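Local coordinates for protein probable TonB-dependent siderophore receptor PiuA (Acinetobacter baumannii, PDB 5FP1) that probably takes up iron across the outer membrane by binding iron-chelating siderophores, possibly including ferric enterobactin, as a TonB-dependent receptor, at residues Asp99-Ser104 against Thr289-Lys294; Thr105-Glu110 against Gln267-Gly272; Thr255-Lys260 against Trp390-Asn395. One frame throughout, in Å; residues are numbered along the deposited sequence.

PiuA has the fold of TonB-dependent receptors, a plug domain inside a transmembrane beta-barrel. Contacts 1 and 2 join consecutive plug segments, 99-104 and 105-110, to neighbouring antiparallel barrel strands, 284-304 and 264-279. Their centres lie about 11 Å apart, and they touch: the N of Y292 probably bonds the O of G272 at 2.8 Å, while M291 packs on I271. Along the chain contact 2 is nested inside the loop that contact 1 closes. Contact 3, between barrel segments 255-260 and 390-395, alternates with both in sequence, its centre about 39 Å from that of contact 1 and about 29 Å from that of contact 2. Two contacts thus join the plug to the barrel wall; the third joins a loop to short strand 391-393 and its flanks.

Contact 1 (Asp99-Ser104 against Thr289-Lys294); sequences DGIRNS and TAMYAK. With C8E ((hydroxyethyloxy)tri(ethyloxy)octane), chain J.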
loop_
_atom_site.group_PDB
_atom_site.type_symbol
_atom_site.label_atom_id
_atom_site.label_comp_id
_atom_site.label_asym_id
_atom_site.label_seq_id
_atom_site.Cartn_x
_atom_site.Cartn_y
_atom_site.Cartn_z
ATOM N N ASP A 99 5.323 -11.340 2.716
ATOM C CA ASP A 99 6.534 -12.116 3.036
ATOM C C ASP A 99 7.473 -12.208 1.853
ATOM O O ASP A 99 7.986 -13.285 1.508
ATOM C CB ASP A 99 6.150 -13.510 3.571
ATOM C CG ASP A 99 5.297 -13.407 4.804
ATOM O OD1 ASP A 99 5.804 -12.875 5.813
ATOM O OD2 ASP A 99 4.092 -13.758 4.756
ATOM N N GLY A 100 7.724 -11.073 1.219
ATOM C CA GLY A 100 8.747 -11.024 0.161
ATOM C C GLY A 100 8.337 -11.505 -1.201
ATOM O O GLY A 100 9.147 -11.519 -2.128
ATOM N N ILE A 101 7.070 -11.864 -1.359
ATOM C CA ILE A 101 6.555 -12.275 -2.666
ATOM C C ILE A 101 5.504 -11.278 -3.119
ATOM O O ILE A 101 4.626 -10.906 -2.334
ATOM C CB ILE A 101 5.966 -13.691 -2.571
ATOM C CG1 ILE A 101 7.127 -14.662 -2.293
ATOM C CG2 ILE A 101 5.203 -14.056 -3.846
ATOM C CD1 ILE A 101 6.780 -16.132 -2.402
ATOM N N ARG A 102 5.631 -10.805 -4.358
ATOM C CA ARG A 102 4.719 -9.793 -4.889
ATOM C C ARG A 102 3.285 -10.332 -4.930
ATOM O O ARG A 102 3.051 -11.443 -5.389
ATOM C CB ARG A 102 5.127 -9.364 -6.299
ATOM C CG ARG A 102 4.499 -8.037 -6.701
ATOM C CD ARG A 102 4.586 -7.768 -8.192
ATOM N NE ARG A 102 5.981 -7.853 -8.644
ATOM C CZ ARG A 102 6.800 -6.829 -8.876
ATOM N NH1 ARG A 102 6.395 -5.566 -8.732
ATOM N NH2 ARG A 102 8.049 -7.074 -9.303
ATOM N N ASN A 103 2.343 -9.538 -4.444
ATOM C CA ASN A 103 0.941 -9.903 -4.485
ATOM C C ASN A 103 0.172 -8.617 -4.696
ATOM O O ASN A 103 -0.499 -8.116 -3.775
ATOM C CB ASN A 103 0.552 -10.568 -3.160
ATOM C CG ASN A 103 -0.810 -11.230 -3.218
ATOM O OD1 ASN A 103 -1.088 -12.022 -4.110
ATOM N ND2 ASN A 103 -1.662 -10.905 -2.269
ATOM N N SER A 104 0.325 -8.052 -5.887
ATOM C CA SER A 104 -0.140 -6.691 -6.168
ATOM C C SER A 104 -1.377 -6.617 -7.041
ATOM O O SER A 104 -1.494 -5.720 -7.858
ATOM C CB SER A 104 0.979 -5.860 -6.820
ATOM O OG SER A 104 1.918 -5.490 -5.832
ATOM N N THR A 289 10.500 -21.218 -1.804
ATOM C CA THR A 289 9.169 -20.781 -1.429
ATOM C C THR A 289 8.289 -20.820 -2.681
ATOM O O THR A 289 8.609 -20.235 -3.712
ATOM C CB THR A 289 9.189 -19.380 -0.810
ATOM O OG1 THR A 289 10.185 -19.296 0.215
ATOM C CG2 THR A 289 7.811 -19.006 -0.216
ATOM N N ALA A 290 7.196 -21.560 -2.595
ATOM C CA ALA A 290 6.214 -21.620 -3.672
ATOM C C ALA A 290 4.928 -20.976 -3.140
ATOM O O ALA A 290 4.494 -21.313 -2.030
ATOM C CB ALA A 290 5.983 -23.079 -4.082
ATOM N N MET A 291 4.352 -20.034 -3.895
ATOM C CA MET A 291 3.130 -19.298 -3.470
ATOM C C MET A 291 2.112 -19.298 -4.593
ATOM O O MET A 291 2.436 -19.044 -5.740
ATOM C CB MET A 291 3.404 -17.852 -3.023
ATOM C CG MET A 291 2.143 -16.908 -3.044
ATOM S SD MET A 291 2.572 -15.431 -2.095
ATOM C CE MET A 291 1.363 -14.309 -2.734
ATOM N N TYR A 292 0.881 -19.616 -4.234
ATOM C CA TYR A 292 -0.219 -19.689 -5.157
ATOM C C TYR A 292 -1.237 -18.658 -4.652
ATOM O O TYR A 292 -1.619 -18.690 -3.487
ATOM C CB TYR A 292 -0.838 -21.098 -5.115
ATOM C CG TYR A 292 0.127 -22.247 -5.456
ATOM C CD1 TYR A 292 1.000 -22.781 -4.492
ATOM C CD2 TYR A 292 0.153 -22.804 -6.737
ATOM C CE1 TYR A 292 1.871 -23.809 -4.803
ATOM C CE2 TYR A 292 1.024 -23.834 -7.056
ATOM C CZ TYR A 292 1.870 -24.328 -6.081
ATOM O OH TYR A 292 2.723 -25.346 -6.400
ATOM N N ALA A 293 -1.657 -17.727 -5.497
ATOM C CA ALA A 293 -2.596 -16.698 -5.043
ATOM C C ALA A 293 -3.782 -16.601 -5.973
ATOM O O ALA A 293 -3.638 -16.668 -7.187
ATOM C CB ALA A 293 -1.919 -15.340 -4.921
ATOM N N LYS A 294 -4.958 -16.426 -5.394
ATOM C CA LYS A 294 -6.162 -16.199 -6.179
ATOM C C LYS A 294 -6.779 -14.918 -5.633
ATOM O O LYS A 294 -6.900 -14.751 -4.416
ATOM C CB LYS A 294 -7.134 -17.374 -6.040
ATOM C CG LYS A 294 -8.497 -17.090 -6.663
ATOM C CD LYS A 294 -8.907 -18.160 -7.640
ATOM C CE LYS A 294 -10.205 -17.825 -8.343
ATOM N NZ LYS A 294 -10.029 -18.087 -9.791
HETATM C C1 C8E J . -1.531 -19.055 -14.364
HETATM C C2 C8E J . -0.853 -18.964 -13.015
HETATM C C3 C8E J . -1.535 -19.865 -11.986
HETATM C C4 C8E J . -0.900 -21.252 -11.951
HETATM C C5 C8E J . -1.618 -22.196 -10.992
HETATM C C6 C8E J . -1.667 -21.611 -9.591
HETATM C C7 C8E J . -2.903 -20.735 -9.379
HETATM C C8 C8E J . -3.232 -20.603 -7.899
HETATM O O9 C8E J . -4.637 -20.787 -7.731
HETATM C C10 C8E J . -5.131 -20.426 -6.432
HETATM C C11 C8E J . -4.229 -20.903 -5.293
HETATM O O12 C8E J . -4.894 -20.780 -4.026
#
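M291 and I101 meet because each turns a branch away from its own backbone N. The M291 chain leaves with CG anti to N (chi1 160°) and stays extended to CE, reaching from the barrel wall into the plug, while I101 sets its CG2 anti to N and presents it to the sulfur. The two side chains overlap while running in opposed senses, with CG2 of I101 3.4 Å from SD of M291. Further along I101, CD1 lies 3.8 Å from CG2 of T289, the methyl that the beta-branch of threonine carries toward the plug.

N103 lies across the end of M291; its OD1 stands 3.6 Å from CE of M291 and 3.5 Å from CB of A293, whose single methyl is what the amide oxygen meets. On the membrane side of strand 289-294, Y292 takes a C8E detergent molecule at its ring edge, and CB of Y292 lies 3.4 Å from C11 of C8E.

The plug strand does bond the barrel nearby, through the O of G100 to NE2 of Q333 on strand 315-341. Between these two segments, however, no hydrogen bond forms, and van der Waals contact does the work, with a flexible, polarisable thioether fitted between isoleucine and asparagine.

Contact 2 (Thr105-Glu110 against Gln267-Gly272); sequences TSQNRE and QENHIG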
loop_
_atom_site.group_PDB
_atom_site.type_symbol
_atom_site.label_atom_id
_atom_site.label_comp_id
_atom_site.label_asym_id
_atom_site.label_seq_id
_atom_site.Cartn_x
_atom_site.Cartn_y
_atom_site.Cartn_z
ATOM N N THR A 105 -2.325 -7.517 -6.827
ATOM C CA THR A 105 -3.663 -7.316 -7.320
ATOM C C THR A 105 -4.362 -6.331 -6.415
ATOM O O THR A 105 -4.043 -6.227 -5.212
ATOM C CB THR A 105 -4.424 -8.668 -7.356
ATOM O OG1 THR A 105 -4.227 -9.351 -6.115
ATOM C CG2 THR A 105 -3.853 -9.548 -8.487
ATOM N N SER A 106 -5.361 -5.646 -6.941
ATOM C CA SER A 106 -6.026 -4.652 -6.111
ATOM C C SER A 106 -6.809 -5.302 -4.964
ATOM O O SER A 106 -7.664 -6.184 -5.169
ATOM C CB SER A 106 -6.939 -3.779 -6.924
ATOM O OG SER A 106 -7.457 -2.726 -6.123
ATOM N N GLN A 107 -6.514 -4.819 -3.770
ATOM C CA GLN A 107 -7.112 -5.318 -2.533
ATOM C C GLN A 107 -7.102 -4.206 -1.498
ATOM O O GLN A 107 -6.263 -3.287 -1.549
ATOM C CB GLN A 107 -6.260 -6.459 -1.949
ATOM C CG GLN A 107 -5.973 -7.608 -2.879
ATOM C CD GLN A 107 -4.831 -8.501 -2.403
ATOM O OE1 GLN A 107 -3.939 -8.909 -3.186
ATOM N NE2 GLN A 107 -4.890 -8.867 -1.158
ATOM N N ASN A 108 -8.013 -4.301 -0.537
ATOM C CA ASN A 108 -7.956 -3.511 0.696
ATOM C C ASN A 108 -7.405 -4.443 1.783
ATOM O O ASN A 108 -8.147 -5.254 2.347
ATOM C CB ASN A 108 -9.356 -3.012 1.052
ATOM C CG ASN A 108 -9.984 -2.181 -0.068
ATOM O OD1 ASN A 108 -9.330 -1.372 -0.683
ATOM N ND2 ASN A 108 -11.262 -2.371 -0.300
ATOM N N ARG A 109 -6.096 -4.410 1.995
ATOM C CA ARG A 109 -5.452 -5.446 2.804
ATOM C C ARG A 109 -5.759 -5.264 4.295
ATOM O O ARG A 109 -5.808 -4.127 4.786
ATOM C CB ARG A 109 -3.954 -5.444 2.562
ATOM C CG ARG A 109 -3.605 -5.874 1.143
ATOM C CD ARG A 109 -2.197 -5.487 0.737
ATOM N NE ARG A 109 -1.893 -5.878 -0.641
ATOM C CZ ARG A 109 -2.345 -5.266 -1.723
ATOM N NH1 ARG A 109 -3.108 -4.179 -1.614
ATOM N NH2 ARG A 109 -2.026 -5.742 -2.922
ATOM N N GLU A 110 -5.973 -6.395 4.969
ATOM C CA GLU A 110 -6.247 -6.453 6.407
ATOM C C GLU A 110 -4.994 -6.621 7.238
ATOM O O GLU A 110 -3.955 -7.102 6.750
ATOM C CB GLU A 110 -7.157 -7.649 6.742
ATOM C CG GLU A 110 -8.559 -7.270 7.206
ATOM C CD GLU A 110 -8.673 -7.009 8.708
ATOM O OE1 GLU A 110 -7.750 -7.380 9.444
ATOM O OE2 GLU A 110 -9.705 -6.425 9.152
ATOM N N GLN A 267 -14.497 -8.417 -2.373
ATOM C CA GLN A 267 -13.168 -8.909 -2.639
ATOM C C GLN A 267 -13.048 -10.292 -2.038
ATOM O O GLN A 267 -13.592 -10.577 -0.960
ATOM C CB GLN A 267 -12.128 -7.956 -2.032
ATOM C CG GLN A 267 -12.246 -6.530 -2.557
ATOM C CD GLN A 267 -11.081 -5.640 -2.188
ATOM O OE1 GLN A 267 -10.433 -5.819 -1.160
ATOM N NE2 GLN A 267 -10.809 -4.668 -3.032
ATOM N N GLU A 268 -12.249 -11.117 -2.682
ATOM C CA GLU A 268 -11.969 -12.449 -2.167
ATOM C C GLU A 268 -10.551 -12.844 -2.516
ATOM O O GLU A 268 -10.171 -12.843 -3.676
ATOM C CB GLU A 268 -12.950 -13.471 -2.755
ATOM C CG GLU A 268 -12.759 -14.862 -2.169
ATOM C CD GLU A 268 -13.727 -15.897 -2.755
ATOM O OE1 GLU A 268 -14.772 -15.522 -3.330
ATOM O OE2 GLU A 268 -13.440 -17.097 -2.638
ATOM N N ASN A 269 -9.770 -13.149 -1.488
ATOM C CA ASN A 269 -8.369 -13.452 -1.643
ATOM C C ASN A 269 -7.991 -14.742 -0.933
ATOM O O ASN A 269 -8.351 -14.926 0.227
ATOM C CB ASN A 269 -7.531 -12.302 -1.140
ATOM C CG ASN A 269 -7.510 -11.145 -2.132
ATOM O OD1 ASN A 269 -6.740 -11.136 -3.096
ATOM N ND2 ASN A 269 -8.430 -10.226 -1.949
ATOM N N HIS A 270 -7.240 -15.577 -1.651
ATOM C CA HIS A 270 -6.695 -16.823 -1.120
ATOM C C HIS A 270 -5.225 -16.826 -1.421
ATOM O O HIS A 270 -4.824 -16.501 -2.552
ATOM C CB HIS A 270 -7.300 -18.030 -1.841
ATOM C CG HIS A 270 -8.781 -18.147 -1.739
ATOM N ND1 HIS A 270 -9.394 -19.056 -0.899
ATOM C CD2 HIS A 270 -9.781 -17.514 -2.404
ATOM C CE1 HIS A 270 -10.706 -18.959 -1.036
ATOM N NE2 HIS A 270 -10.967 -18.024 -1.933
ATOM N N ILE A 271 -4.402 -17.202 -0.438
ATOM C CA ILE A 271 -2.978 -17.411 -0.695
ATOM C C ILE A 271 -2.537 -18.739 -0.027
ATOM O O ILE A 271 -2.790 -18.941 1.161
ATOM C CB ILE A 271 -2.089 -16.279 -0.096
ATOM C CG1 ILE A 271 -2.549 -14.893 -0.559
ATOM C CG2 ILE A 271 -0.608 -16.505 -0.467
ATOM C CD1 ILE A 271 -1.818 -13.734 0.103
ATOM N N GLY A 272 -1.869 -19.587 -0.793
ATOM C CA GLY A 272 -1.313 -20.851 -0.294
ATOM C C GLY A 272 0.193 -20.836 -0.510
ATOM O O GLY A 272 0.665 -20.529 -1.607
HETATM O O HOH W 1 -9.322 -8.161 -3.996
HETATM O O HOH W 2 -9.508 -7.461 0.768
#
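OE1 of Q267, on the inner face of barrel strand 264-279, accepts the direct hydrogen bond of this contact from N108 in a plug loop. The backbone N of N108 gives its hydrogen to OE1 of Q267 at 2.9 Å and 166°, nearly straight, and it arrives in the carbonyl plane on a lone pair. Glutamine suits the place: its chain, extended beyond CG, is long enough to carry an acceptor from the strand to the loop backbone, and NE2 has a weak bond to N297 on the next strand.

Two waters add bridges. One gives a hydrogen to OE1 of Q267 at 2.7 Å and another to the O of N108 at 3.0 Å, so that a single amide oxygen accepts from both the loop N-H and a water. The second water donates to the O of S106 at 2.8 Å and accepts from ND2 of N269 at 3.0 Å; the asparagine side chain is short, and the water spans the remaining gap to the loop carbonyl.

Packing of flat groups is the third element. The amides of Q107 and N269 stack with their planes 26° apart, CD of Q107 lying 3.3 Å from OD1 of N269. That OD1 also bonds S295 of strand 284-304, which helps fix the amide. The amides of N108 and Q267 are similarly inclined, at 25°, although one side chain runs crosswise to the other.

The chemistry is thus polar and partly hydrated, with no salt bridge between the two segments. Two hydrogen bonds grip OE1 of Q267, one from the loop backbone and one from water, and the loop carbonyls of S106 and N108 each receive a hydrogen from a bridging water.

Contact 3 (Thr255-Lys260 against Trp390-Asn395); sequences TYYGWK and WCTSLN
The edge of W259 points into one face of W390, a T-shaped (edge-to-face) tryptophan pair that joins the loop 255-260 to the short strand 391-393 and its flanks in the TonB-dependent receptor barrel. The six-membered rings stand at 90° with centroids 4.9 Å apart, and CZ3 of W259 sits 3.6 Å from CD2 of W390. Tryptophan suits both places, one giving a C-H edge and the other a broad pi face.

At the other end of the contact Y257 supplies both a bond and a hydrophobic surface. Its hydroxyl gives its hydrogen to the O of L394, with OH of Y257 2.6 Å from that oxygen, in the carbonyl plane and on a lone pair. The apolar touch is made by CZ of Y257 and CD1 of L394, 4.0 Å apart. The methyl CG2 of T392 approaches the ring edge, 4.1 Å from CD1 of Y257. With CG of L394 anti to its N (chi1 177°), the leucine branch is brought back to the tyrosine although its CB starts off away from it.

Further out, D404 fixes the W390 indole through NE1, and H318 of strand 315-341 packs on W259. Backbone bonds to V316 and H318 hold 390-395 against that strand, and C391 is joined by a disulfide to C383. On the other segment, D263 and Q399 grip the backbone around W259. Within 390-395 itself, OG of S393 donates to the O of N395 at 2.7 Å.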
loop_
_atom_site.group_PDB
_atom_site.type_symbol
_atom_site.label_atom_id
_atom_site.label_comp_id
_atom_site.label_asym_id
_atom_site.label_seq_id
_atom_site.Cartn_x
_atom_site.Cartn_y
_atom_site.Cartn_z
ATOM N N THR A 255 -20.687 13.643 4.471
ATOM C CA THR A 255 -21.684 13.505 3.403
ATOM C C THR A 255 -21.282 12.377 2.441
ATOM O O THR A 255 -20.119 12.281 2.021
ATOM C CB THR A 255 -21.864 14.829 2.643
ATOM O OG1 THR A 255 -22.332 15.846 3.554
ATOM C CG2 THR A 255 -22.847 14.673 1.503
ATOM N N TYR A 256 -22.238 11.519 2.109
ATOM C CA TYR A 256 -21.995 10.373 1.220
ATOM C C TYR A 256 -22.755 10.496 -0.078
ATOM O O TYR A 256 -23.987 10.576 -0.063
ATOM C CB TYR A 256 -22.418 9.087 1.917
ATOM C CG TYR A 256 -22.220 7.806 1.140
ATOM C CD1 TYR A 256 -20.949 7.307 0.865
ATOM C CD2 TYR A 256 -23.318 7.055 0.716
ATOM C CE1 TYR A 256 -20.788 6.106 0.189
ATOM C CE2 TYR A 256 -23.167 5.867 0.049
ATOM C CZ TYR A 256 -21.899 5.377 -0.213
ATOM O OH TYR A 256 -21.778 4.172 -0.894
ATOM N N TYR A 257 -22.028 10.492 -1.193
ATOM C CA TYR A 257 -22.616 10.594 -2.513
ATOM C C TYR A 257 -22.737 9.296 -3.271
ATOM O O TYR A 257 -23.137 9.288 -4.447
ATOM C CB TYR A 257 -21.830 11.615 -3.354
ATOM C CG TYR A 257 -21.899 12.995 -2.811
ATOM C CD1 TYR A 257 -23.121 13.636 -2.650
ATOM C CD2 TYR A 257 -20.745 13.666 -2.375
ATOM C CE1 TYR A 257 -23.193 14.916 -2.128
ATOM C CE2 TYR A 257 -20.813 14.948 -1.868
ATOM C CZ TYR A 257 -22.041 15.563 -1.726
ATOM O OH TYR A 257 -22.115 16.820 -1.184
ATOM N N GLY A 258 -22.434 8.181 -2.613
ATOM C CA GLY A 258 -22.652 6.892 -3.210
ATOM C C GLY A 258 -24.135 6.526 -3.268
ATOM O O GLY A 258 -24.987 7.214 -2.703
ATOM N N TRP A 259 -24.421 5.438 -3.952
ATOM C CA TRP A 259 -25.784 5.008 -4.239
ATOM C C TRP A 259 -25.913 3.595 -3.691
ATOM O O TRP A 259 -25.551 2.621 -4.352
ATOM C CB TRP A 259 -26.001 5.078 -5.732
ATOM C CG TRP A 259 -27.391 4.927 -6.225
ATOM C CD1 TRP A 259 -28.505 4.548 -5.514
ATOM C CD2 TRP A 259 -27.817 5.141 -7.557
ATOM N NE1 TRP A 259 -29.610 4.544 -6.339
ATOM C CE2 TRP A 259 -29.215 4.900 -7.600
ATOM C CE3 TRP A 259 -27.168 5.561 -8.722
ATOM C CZ2 TRP A 259 -29.960 5.043 -8.769
ATOM C CZ3 TRP A 259 -27.913 5.710 -9.880
ATOM C CH2 TRP A 259 -29.304 5.440 -9.897
ATOM N N LYS A 260 -26.408 3.485 -2.464
ATOM C CA LYS A 260 -26.285 2.243 -1.738
ATOM C C LYS A 260 -27.038 1.083 -2.332
ATOM O O LYS A 260 -26.574 -0.065 -2.214
ATOM C CB LYS A 260 -26.611 2.422 -0.255
ATOM C CG LYS A 260 -25.574 3.299 0.420
ATOM C CD LYS A 260 -25.833 3.451 1.894
ATOM C CE LYS A 260 -25.391 2.245 2.666
ATOM N NZ LYS A 260 -25.239 2.642 4.075
ATOM N N TRP A 390 -30.684 9.210 -10.655
ATOM C CA TRP A 390 -29.311 9.298 -11.125
ATOM C C TRP A 390 -28.510 10.451 -10.549
ATOM O O TRP A 390 -27.287 10.432 -10.658
ATOM C CB TRP A 390 -29.218 9.274 -12.679
ATOM C CG TRP A 390 -29.166 7.883 -13.152
ATOM C CD1 TRP A 390 -30.241 7.073 -13.459
ATOM C CD2 TRP A 390 -28.011 7.055 -13.220
ATOM N NE1 TRP A 390 -29.806 5.815 -13.760
ATOM C CE2 TRP A 390 -28.443 5.769 -13.606
ATOM C CE3 TRP A 390 -26.642 7.279 -13.013
ATOM C CZ2 TRP A 390 -27.566 4.722 -13.784
ATOM C CZ3 TRP A 390 -25.762 6.230 -13.212
ATOM C CH2 TRP A 390 -26.224 4.969 -13.578
ATOM N N CYS A 391 -29.183 11.473 -10.014
ATOM C CA CYS A 391 -28.533 12.547 -9.304
ATOM C C CYS A 391 -29.136 12.688 -7.928
ATOM O O CYS A 391 -30.307 12.365 -7.714
ATOM C CB CYS A 391 -28.682 13.885 -10.028
ATOM S SG CYS A 391 -28.048 13.872 -11.707
ATOM N N THR A 392 -28.342 13.194 -7.003
ATOM C CA THR A 392 -28.812 13.438 -5.646
ATOM C C THR A 392 -28.502 14.881 -5.242
ATOM O O THR A 392 -27.868 15.639 -6.007
ATOM C CB THR A 392 -28.207 12.408 -4.666
ATOM O OG1 THR A 392 -28.911 12.449 -3.429
ATOM C CG2 THR A 392 -26.737 12.676 -4.407
ATOM N N SER A 393 -28.933 15.276 -4.054
ATOM C CA SER A 393 -28.701 16.631 -3.588
ATOM C C SER A 393 -27.248 16.808 -3.128
ATOM O O SER A 393 -26.697 15.946 -2.456
ATOM C CB SER A 393 -29.670 16.985 -2.437
ATOM O OG SER A 393 -29.584 18.367 -2.156
ATOM N N LEU A 394 -26.620 17.898 -3.520
ATOM C CA LEU A 394 -25.280 18.220 -3.006
ATOM C C LEU A 394 -25.342 18.343 -1.486
ATOM O O LEU A 394 -24.513 17.804 -0.750
ATOM C CB LEU A 394 -24.771 19.522 -3.597
ATOM C CG LEU A 394 -23.413 19.950 -3.053
ATOM C CD1 LEU A 394 -22.312 19.069 -3.655
ATOM C CD2 LEU A 394 -23.210 21.421 -3.360
ATOM N N ASN A 395 -26.345 19.060 -1.004
ATOM C CA ASN A 395 -26.526 19.207 0.429
ATOM C C ASN A 395 -27.665 18.316 0.930
ATOM O O ASN A 395 -28.786 18.393 0.443
ATOM C CB ASN A 395 -26.792 20.693 0.757
ATOM C CG ASN A 395 -25.631 21.593 0.364
ATOM O OD1 ASN A 395 -25.781 22.552 -0.398
ATOM N ND2 ASN A 395 -24.469 21.267 0.847
#